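Local coordinates for type I modular polyketide synthase (Streptomyces albus subsp. albus, PDB 6IYT), which probably loads an ethylmalonyl extender unit from coenzyme A, as the acyltransferase domain of one module of the salinomycin polyketide synthase, at residues Glu107-Gly119 with Arg429-Val443. Sequence-based numbering, arbitrary orientation.
Sequences EAPDVAGVSSVSG and RRVLTSFAEAWTRGV
Val111 lays both methyls on helix 429-439: CG2 meets Ala436 CB at 3.8 Å, while CG1, swung away from the Val111 amide (chi1 -177°), reaches Thr440 OG1 and Glu437 CG. Alanine's small side chain lets strand 111-114 approach to 7.7 Å between axes, 18° from parallel. Thr440 suits its place because its hydroxyl donates to Ala436 O, one turn back, and accepts from a water bound to Ala112 O. Gly113, lacking a side chain, lets Thr440 CB come within 3.6 Å of Gly113 N. Arg441 O grips two successive amides: Val117 N almost straight along the carbonyl at 3.1 Å, Ser116 N from above its plane. Gly442 takes the positive phi (115°) of a Schellman motif, which favours glycine; its bare CA lies against Ser115 OG. Opposite charges form a salt bridge, Arg429 NH2 to Asp110 OD2 (3.1 Å), near the guanidinium plane but above the carboxylate plane; Leu95 N binds Asp110 OD1. Asp110 and Val111 face Val93 in a classic beta bulge, probably helping turn both toward the helix. The helix thus packs on edge strand 111-114 of the three-stranded antiparallel sheet and touches its middle strand 90-96, while Val117 and Val443 lean on parallel-sheet strands 388-393 and 416-418.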
ATOM      1  N   GLU A 107     -12.674 -25.259  10.996  1.00 15.08           N
ATOM      2  CA  GLU A 107     -13.461 -24.975  12.174  1.00 14.09           C
ATOM      3  C   GLU A 107     -13.395 -23.507  12.553  1.00 15.93           C
ATOM      4  O   GLU A 107     -14.298 -22.999  13.203  1.00 15.26           O
ATOM      5  CB  GLU A 107     -13.000 -25.842  13.353  1.00 21.54           C
ATOM      6  CG  GLU A 107     -13.420 -27.304  13.254  1.00 29.62           C
ATOM      7  CD  GLU A 107     -12.428 -28.252  13.920  1.00 43.86           C
ATOM      8  OE1 GLU A 107     -11.364 -27.778  14.388  1.00 43.80           O
ATOM      9  OE2 GLU A 107     -12.680 -29.485  13.913  1.00 46.44           O
ATOM     10  N   ALA A 108     -12.375 -22.802  12.071  1.00 11.75           N
ATOM     11  CA  ALA A 108     -12.211 -21.379  12.408  1.00 12.83           C
ATOM     12  C   ALA A 108     -11.397 -20.651  11.364  1.00 10.94           C
ATOM     13  O   ALA A 108     -10.194 -20.430  11.550  1.00 10.32           O
ATOM     14  CB  ALA A 108     -11.537 -21.239  13.757  1.00 16.49           C
ATOM     15  N   PRO A 109     -12.005 -20.367  10.220  1.00  8.64           N
ATOM     16  CA  PRO A 109     -11.179 -19.930   9.108  1.00  8.29           C
ATOM     17  C   PRO A 109     -10.413 -18.648   9.413  1.00  8.14           C
ATOM     18  O   PRO A 109     -10.912 -17.765  10.135  1.00  9.25           O
ATOM     19  CB  PRO A 109     -12.199 -19.681   8.003  1.00  8.60           C
ATOM     20  CG  PRO A 109     -13.277 -20.676   8.301  1.00  9.83           C
ATOM     21  CD  PRO A 109     -13.372 -20.691   9.799  1.00  9.56           C
ATOM     22  N   ASP A 110      -9.306 -18.475   8.749  1.00  8.00           N
ATOM     23  CA  ASP A 110      -8.470 -17.281   8.947  1.00  9.75           C
ATOM     24  C   ASP A 110      -9.177 -15.967   8.564  1.00  9.39           C
ATOM     25  O   ASP A 110      -9.063 -14.960   9.268  1.00 10.63           O
ATOM     26  CB  ASP A 110      -7.161 -17.444   8.179  1.00 10.74           C
ATOM     27  CG  ASP A 110      -6.377 -18.712   8.608  1.00 13.65           C
ATOM     28  OD1 ASP A 110      -6.737 -19.836   8.148  1.00 11.88           O
ATOM     29  OD2 ASP A 110      -5.370 -18.588   9.367  1.00 15.66           O
ATOM     30  N   VAL A 111      -9.929 -15.988   7.479  1.00  7.38           N
ATOM     31  CA  VAL A 111     -10.606 -14.803   6.969  1.00  7.42           C
ATOM     32  C   VAL A 111     -11.976 -15.235   6.497  1.00  7.19           C
ATOM     33  O   VAL A 111     -12.112 -16.286   5.841  1.00  6.99           O
ATOM     34  CB  VAL A 111      -9.833 -14.180   5.761  1.00  6.46           C
ATOM     35  CG1 VAL A 111     -10.498 -12.921   5.306  1.00  6.21           C
ATOM     36  CG2 VAL A 111      -8.401 -13.871   6.148  1.00  6.59           C
ATOM     37  N   ALA A 112     -12.985 -14.460   6.844  1.00  7.37           N
ATOM     38  CA  ALA A 112     -14.340 -14.709   6.377  1.00  8.07           C
ATOM     39  C   ALA A 112     -15.024 -13.412   6.111  1.00  9.89           C
ATOM     40  O   ALA A 112     -14.743 -12.388   6.770  1.00  9.89           O
ATOM     41  CB  ALA A 112     -15.126 -15.527   7.381  1.00  9.76           C
ATOM     42  N   GLY A 113     -15.918 -13.412   5.148  1.00  9.05           N
ATOM     43  CA  GLY A 113     -16.632 -12.200   4.820  1.00 10.73           C
ATOM     44  C   GLY A 113     -17.773 -12.421   3.851  1.00 12.05           C
ATOM     45  O   GLY A 113     -18.060 -13.543   3.449  1.00 11.88           O
ATOM     46  N   VAL A 114     -18.456 -11.342   3.503  1.00 10.81           N
ATOM     47  CA  VAL A 114     -19.577 -11.426   2.584  1.00 11.17           C
ATOM     48  C   VAL A 114     -19.326 -10.470   1.427  1.00  9.83           C
ATOM     49  O   VAL A 114     -18.882  -9.342   1.636  1.00 10.19           O
ATOM     50  CB  VAL A 114     -20.906 -11.059   3.298  1.00 13.95           C
ATOM     51  CG1 VAL A 114     -22.052 -11.084   2.315  1.00 17.46           C
ATOM     52  CG2 VAL A 114     -21.173 -12.015   4.458  1.00 15.12           C
ATOM     53  N   SER A 115     -19.501 -10.958   0.210  1.00 10.56           N
ATOM     54  CA  SER A 115     -19.216 -10.171  -0.985  1.00 13.17           C
ATOM     55  C   SER A 115     -20.108  -8.934  -1.031  1.00 16.45           C
ATOM     56  O   SER A 115     -21.333  -9.022  -0.765  1.00 15.00           O
ATOM     57  CB  SER A 115     -19.390 -11.016  -2.233  1.00 16.95           C
ATOM     58  OG  SER A 115     -19.023 -10.297  -3.378  1.00 24.34           O
ATOM     59  N   SER A 116     -19.481  -7.767  -1.193  1.00 14.98           N
ATOM     60  CA  SER A 116     -20.193  -6.484  -1.095  1.00 16.47           C
ATOM     61  C   SER A 116     -19.748  -5.436  -2.114  1.00 19.55           C
ATOM     62  O   SER A 116     -20.517  -4.541  -2.414  1.00 23.17           O
ATOM     63  CB  SER A 116     -20.071  -5.901   0.302  1.00 17.96           C
ATOM     64  OG  SER A 116     -18.725  -5.559   0.594  1.00 21.81           O
ATOM     65  N   VAL A 117     -18.467  -5.441  -2.526  1.00 14.77           N
ATOM     66  CA  VAL A 117     -17.988  -4.414  -3.500  1.00 15.91           C
ATOM     67  C   VAL A 117     -18.486  -4.659  -4.915  1.00 16.23           C
ATOM     68  O   VAL A 117     -18.732  -5.788  -5.312  1.00 17.31           O
ATOM     69  CB  VAL A 117     -16.458  -4.308  -3.539  1.00 14.56           C
ATOM     70  CG1 VAL A 117     -15.928  -3.992  -2.167  1.00 16.34           C
ATOM     71  CG2 VAL A 117     -15.841  -5.579  -4.098  1.00 14.12           C
ATOM     72  N   SER A 118     -18.668  -3.587  -5.678  1.00 19.22           N
ATOM     73  CA  SER A 118     -19.173  -3.732  -7.055  1.00 22.76           C
ATOM     74  C   SER A 118     -18.640  -2.660  -8.009  1.00 21.81           C
ATOM     75  O   SER A 118     -19.029  -2.617  -9.196  1.00 20.87           O
ATOM     76  CB  SER A 118     -20.719  -3.721  -7.060  1.00 23.06           C
ATOM     77  OG  SER A 118     -21.231  -2.529  -6.480  1.00 24.65           O
ATOM     78  N   GLY A 119     -17.662  -1.888  -7.543  1.00 16.00           N
ATOM     79  CA  GLY A 119     -17.217  -0.698  -8.284  1.00 15.21           C
ATOM     80  C   GLY A 119     -15.796  -0.832  -8.793  1.00 13.51           C
ATOM     81  O   GLY A 119     -15.266  -1.946  -8.922  1.00 12.02           O
ATOM     82  N   ARG A 429       2.053 -15.816   4.059  1.00  6.01           N
ATOM     83  CA  ARG A 429       0.829 -15.737   4.847  1.00  6.14           C
ATOM     84  C   ARG A 429       0.197 -14.335   4.743  1.00  5.47           C
ATOM     85  O   ARG A 429      -1.013 -14.205   4.529  1.00  4.90           O
ATOM     86  CB  ARG A 429       1.032 -16.118   6.295  1.00  7.17           C
ATOM     87  CG  ARG A 429      -0.227 -15.820   7.127  1.00  8.33           C
ATOM     88  CD  ARG A 429      -0.082 -16.239   8.566  1.00  9.21           C
ATOM     89  NE  ARG A 429      -0.192 -17.668   8.703  1.00  9.57           N
ATOM     90  CZ  ARG A 429      -1.358 -18.310   8.775  1.00 10.85           C
ATOM     91  NH1 ARG A 429      -1.371 -19.602   8.956  1.00 13.48           N
ATOM     92  NH2 ARG A 429      -2.515 -17.628   8.766  1.00 10.11           N
ATOM     93  N   ARG A 430       0.999 -13.299   4.909  1.00  4.94           N
ATOM     94  CA  ARG A 430       0.480 -11.935   4.800  1.00  4.73           C
ATOM     95  C   ARG A 430      -0.133 -11.630   3.433  1.00  4.48           C
ATOM     96  O   ARG A 430      -1.218 -11.053   3.351  1.00  4.36           O
ATOM     97  CB  ARG A 430       1.572 -10.898   5.127  1.00  5.02           C
ATOM     98  CG  ARG A 430       1.081  -9.470   5.084  1.00  5.55           C
ATOM     99  CD  ARG A 430       0.025  -9.193   6.108  1.00  6.34           C
ATOM    100  NE  ARG A 430      -1.335  -9.195   5.554  1.00  6.53           N
ATOM    101  CZ  ARG A 430      -2.437  -8.951   6.255  1.00  8.61           C
ATOM    102  NH1 ARG A 430      -2.394  -8.895   7.585  1.00  7.86           N
ATOM    103  NH2 ARG A 430      -3.610  -8.879   5.639  1.00  7.08           N
ATOM    104  N   VAL A 431       0.539 -12.014   2.364  1.00  4.59           N
ATOM    105  CA  VAL A 431      -0.005 -11.810   1.009  1.00  4.76           C
ATOM    106  C   VAL A 431      -1.343 -12.533   0.881  1.00  4.62           C
ATOM    107  O   VAL A 431      -2.324 -11.967   0.387  1.00  3.94           O
ATOM    108  CB  VAL A 431       0.969 -12.281  -0.069  1.00  5.62           C
ATOM    109  CG1 VAL A 431       0.339 -12.202  -1.448  1.00  6.06           C
ATOM    110  CG2 VAL A 431       2.246 -11.427  -0.014  1.00  7.05           C
ATOM    111  N   LEU A 432      -1.340 -13.826   1.163  1.00  4.45           N
ATOM    112  CA  LEU A 432      -2.576 -14.606   1.046  1.00  5.20           C
ATOM    113  C   LEU A 432      -3.688 -14.055   1.920  1.00  4.54           C
ATOM    114  O   LEU A 432      -4.881 -14.144   1.547  1.00  3.68           O
ATOM    115  CB  LEU A 432      -2.316 -16.070   1.397  1.00  6.37           C
ATOM    116  CG  LEU A 432      -1.437 -16.867   0.419  1.00  7.39           C
ATOM    117  CD1 LEU A 432      -1.224 -18.278   0.950  1.00  8.89           C
ATOM    118  CD2 LEU A 432      -2.037 -16.909  -0.969  1.00  8.21           C
ATOM    119  N   THR A 433      -3.333 -13.572   3.109  1.00  4.33           N
ATOM    120  CA  THR A 433      -4.309 -12.948   4.022  1.00  4.22           C
ATOM    121  C   THR A 433      -4.927 -11.659   3.447  1.00  4.08           C
ATOM    122  O   THR A 433      -6.137 -11.516   3.411  1.00  3.72           O
ATOM    123  CB  THR A 433      -3.716 -12.708   5.424  1.00  4.36           C
ATOM    124  OG1 THR A 433      -3.266 -13.959   5.974  1.00  3.92           O
ATOM    125  CG2 THR A 433      -4.763 -12.129   6.344  1.00  4.35           C
ATOM    126  N   SER A 434      -4.113 -10.837   2.807  1.00  3.99           N
ATOM    127  CA  SER A 434      -4.620  -9.671   2.140  1.00  4.31           C
ATOM    128  C   SER A 434      -5.475 -10.030   0.934  1.00  3.85           C
ATOM    129  O   SER A 434      -6.562  -9.444   0.718  1.00  3.45           O
ATOM    130  CB  SER A 434      -3.464  -8.745   1.748  1.00  4.59           C
ATOM    131  OG  SER A 434      -2.850  -8.240   2.927  1.00  5.22           O
ATOM    132  N   PHE A 435      -5.040 -11.025   0.164  1.00  3.75           N
ATOM    133  CA  PHE A 435      -5.849 -11.526  -0.937  1.00  3.79           C
ATOM    134  C   PHE A 435      -7.242 -11.997  -0.399  1.00  4.31           C
ATOM    135  O   PHE A 435      -8.265 -11.743  -1.013  1.00  3.83           O
ATOM    136  CB  PHE A 435      -5.190 -12.714  -1.622  1.00  4.00           C
ATOM    137  CG  PHE A 435      -4.007 -12.396  -2.501  1.00  3.91           C
ATOM    138  CD1 PHE A 435      -3.583 -11.095  -2.760  1.00  3.98           C
ATOM    139  CD2 PHE A 435      -3.338 -13.452  -3.130  1.00  4.11           C
ATOM    140  CE1 PHE A 435      -2.534 -10.866  -3.646  1.00  4.35           C
ATOM    141  CE2 PHE A 435      -2.254 -13.231  -3.943  1.00  4.31           C
ATOM    142  CZ  PHE A 435      -1.844 -11.931  -4.204  1.00  3.64           C
ATOM    143  N   ALA A 436      -7.223 -12.774   0.681  1.00  4.22           N
ATOM    144  CA  ALA A 436      -8.468 -13.309   1.276  1.00  4.97           C
ATOM    145  C   ALA A 436      -9.371 -12.204   1.807  1.00  4.71           C
ATOM    146  O   ALA A 436     -10.592 -12.259   1.647  1.00  3.93           O
ATOM    147  CB  ALA A 436      -8.139 -14.301   2.372  1.00  5.01           C
ATOM    148  N   GLU A 437      -8.769 -11.204   2.444  1.00  6.03           N
ATOM    149  CA  GLU A 437      -9.511 -10.060   2.926  1.00  5.94           C
ATOM    150  C   GLU A 437     -10.219  -9.300   1.790  1.00  6.61           C
ATOM    151  O   GLU A 437     -11.360  -8.860   1.951  1.00  6.77           O
ATOM    152  CB  GLU A 437      -8.591  -9.138   3.727  1.00  7.22           C
ATOM    153  CG  GLU A 437      -8.258  -9.710   5.106  1.00  8.13           C
ATOM    154  CD  GLU A 437      -7.147  -8.948   5.830  1.00 12.14           C
ATOM    155  OE1 GLU A 437      -6.459  -8.104   5.197  1.00 12.98           O
ATOM    156  OE2 GLU A 437      -6.990  -9.190   7.035  1.00 15.14           O
ATOM    157  N   ALA A 438      -9.562  -9.184   0.646  1.00  5.63           N
ATOM    158  CA  ALA A 438     -10.184  -8.569  -0.544  1.00  5.79           C
ATOM    159  C   ALA A 438     -11.274  -9.480  -1.142  1.00  6.15           C
ATOM    160  O   ALA A 438     -12.392  -9.043  -1.405  1.00  6.13           O
ATOM    161  CB  ALA A 438      -9.134  -8.266  -1.581  1.00  6.40           C
ATOM    162  N   TRP A 439     -10.921 -10.734  -1.375  1.00  5.64           N
ATOM    163  CA  TRP A 439     -11.810 -11.665  -2.089  1.00  5.82           C
ATOM    164  C   TRP A 439     -13.073 -11.950  -1.272  1.00  6.50           C
ATOM    165  O   TRP A 439     -14.176 -12.019  -1.832  1.00  5.88           O
ATOM    166  CB  TRP A 439     -11.081 -12.971  -2.389  1.00  5.22           C
ATOM    167  CG  TRP A 439     -11.955 -14.057  -3.059  1.00  4.91           C
ATOM    168  CD1 TRP A 439     -12.408 -14.080  -4.371  1.00  5.61           C
ATOM    169  CD2 TRP A 439     -12.547 -15.176  -2.416  1.00  4.99           C
ATOM    170  NE1 TRP A 439     -13.131 -15.231  -4.599  1.00  5.27           N
ATOM    171  CE2 TRP A 439     -13.270 -15.898  -3.400  1.00  5.04           C
ATOM    172  CE3 TRP A 439     -12.497 -15.682  -1.122  1.00  4.37           C
ATOM    173  CZ2 TRP A 439     -13.939 -17.075  -3.103  1.00  6.03           C
ATOM    174  CZ3 TRP A 439     -13.169 -16.861  -0.839  1.00  4.69           C
ATOM    175  CH2 TRP A 439     -13.850 -17.555  -1.834  1.00  5.62           C
ATOM    176  N   THR A 440     -12.930 -12.082   0.044  1.00  6.27           N
ATOM    177  CA  THR A 440     -14.097 -12.394   0.859  1.00  7.09           C
ATOM    178  C   THR A 440     -15.055 -11.230   0.875  1.00  8.62           C
ATOM    179  O   THR A 440     -16.241 -11.417   1.174  1.00 10.75           O
ATOM    180  CB  THR A 440     -13.763 -12.785   2.308  1.00  6.52           C
ATOM    181  OG1 THR A 440     -13.035 -11.726   2.929  1.00  7.18           O
ATOM    182  CG2 THR A 440     -12.977 -14.101   2.359  1.00  5.47           C
ATOM    183  N   ARG A 441     -14.568 -10.039   0.514  1.00  8.97           N
ATOM    184  CA  ARG A 441     -15.437  -8.848   0.388  1.00 10.70           C
ATOM    185  C   ARG A 441     -15.879  -8.586  -1.047  1.00 10.32           C
ATOM    186  O   ARG A 441     -16.537  -7.576  -1.319  1.00 10.97           O
ATOM    187  CB  ARG A 441     -14.739  -7.596   0.928  1.00 13.57           C
ATOM    188  CG  ARG A 441     -14.443  -7.628   2.414  1.00 17.65           C
ATOM    189  CD  ARG A 441     -15.547  -7.012   3.254  1.00 20.98           C
ATOM    190  NE  ARG A 441     -16.067  -5.754   2.707  1.00 21.20           N
ATOM    191  CZ  ARG A 441     -15.595  -4.544   2.998  1.00 21.58           C
ATOM    192  NH1 ARG A 441     -14.504  -4.397   3.736  1.00 21.67           N
ATOM    193  NH2 ARG A 441     -16.134  -3.494   2.422  1.00 25.24           N
ATOM    194  N   GLY A 442     -15.489  -9.459  -1.979  1.00  9.28           N
ATOM    195  CA  GLY A 442     -16.106  -9.461  -3.317  1.00 10.05           C
ATOM    196  C   GLY A 442     -15.166  -9.099  -4.455  1.00  8.98           C
ATOM    197  O   GLY A 442     -15.585  -8.995  -5.608  1.00  8.84           O
ATOM    198  N   VAL A 443     -13.891  -8.911  -4.144  1.00  8.41           N
ATOM    199  CA  VAL A 443     -12.931  -8.563  -5.141  1.00  9.07           C
ATOM    200  C   VAL A 443     -12.682  -9.804  -5.989  1.00  9.97           C
ATOM    201  O   VAL A 443     -12.368 -10.879  -5.454  1.00 11.67           O
ATOM    202  CB  VAL A 443     -11.600  -8.075  -4.524  1.00  7.93           C
ATOM    203  CG1 VAL A 443     -10.520  -7.972  -5.592  1.00  9.58           C
ATOM    204  CG2 VAL A 443     -11.784  -6.731  -3.841  1.00  7.72           C
TER
HETATM  205  O   HOH W   1      -4.009 -20.703   9.707  1.00 16.42           O
HETATM  206  O   HOH W   2     -13.417 -10.263   5.270  1.00 19.55           O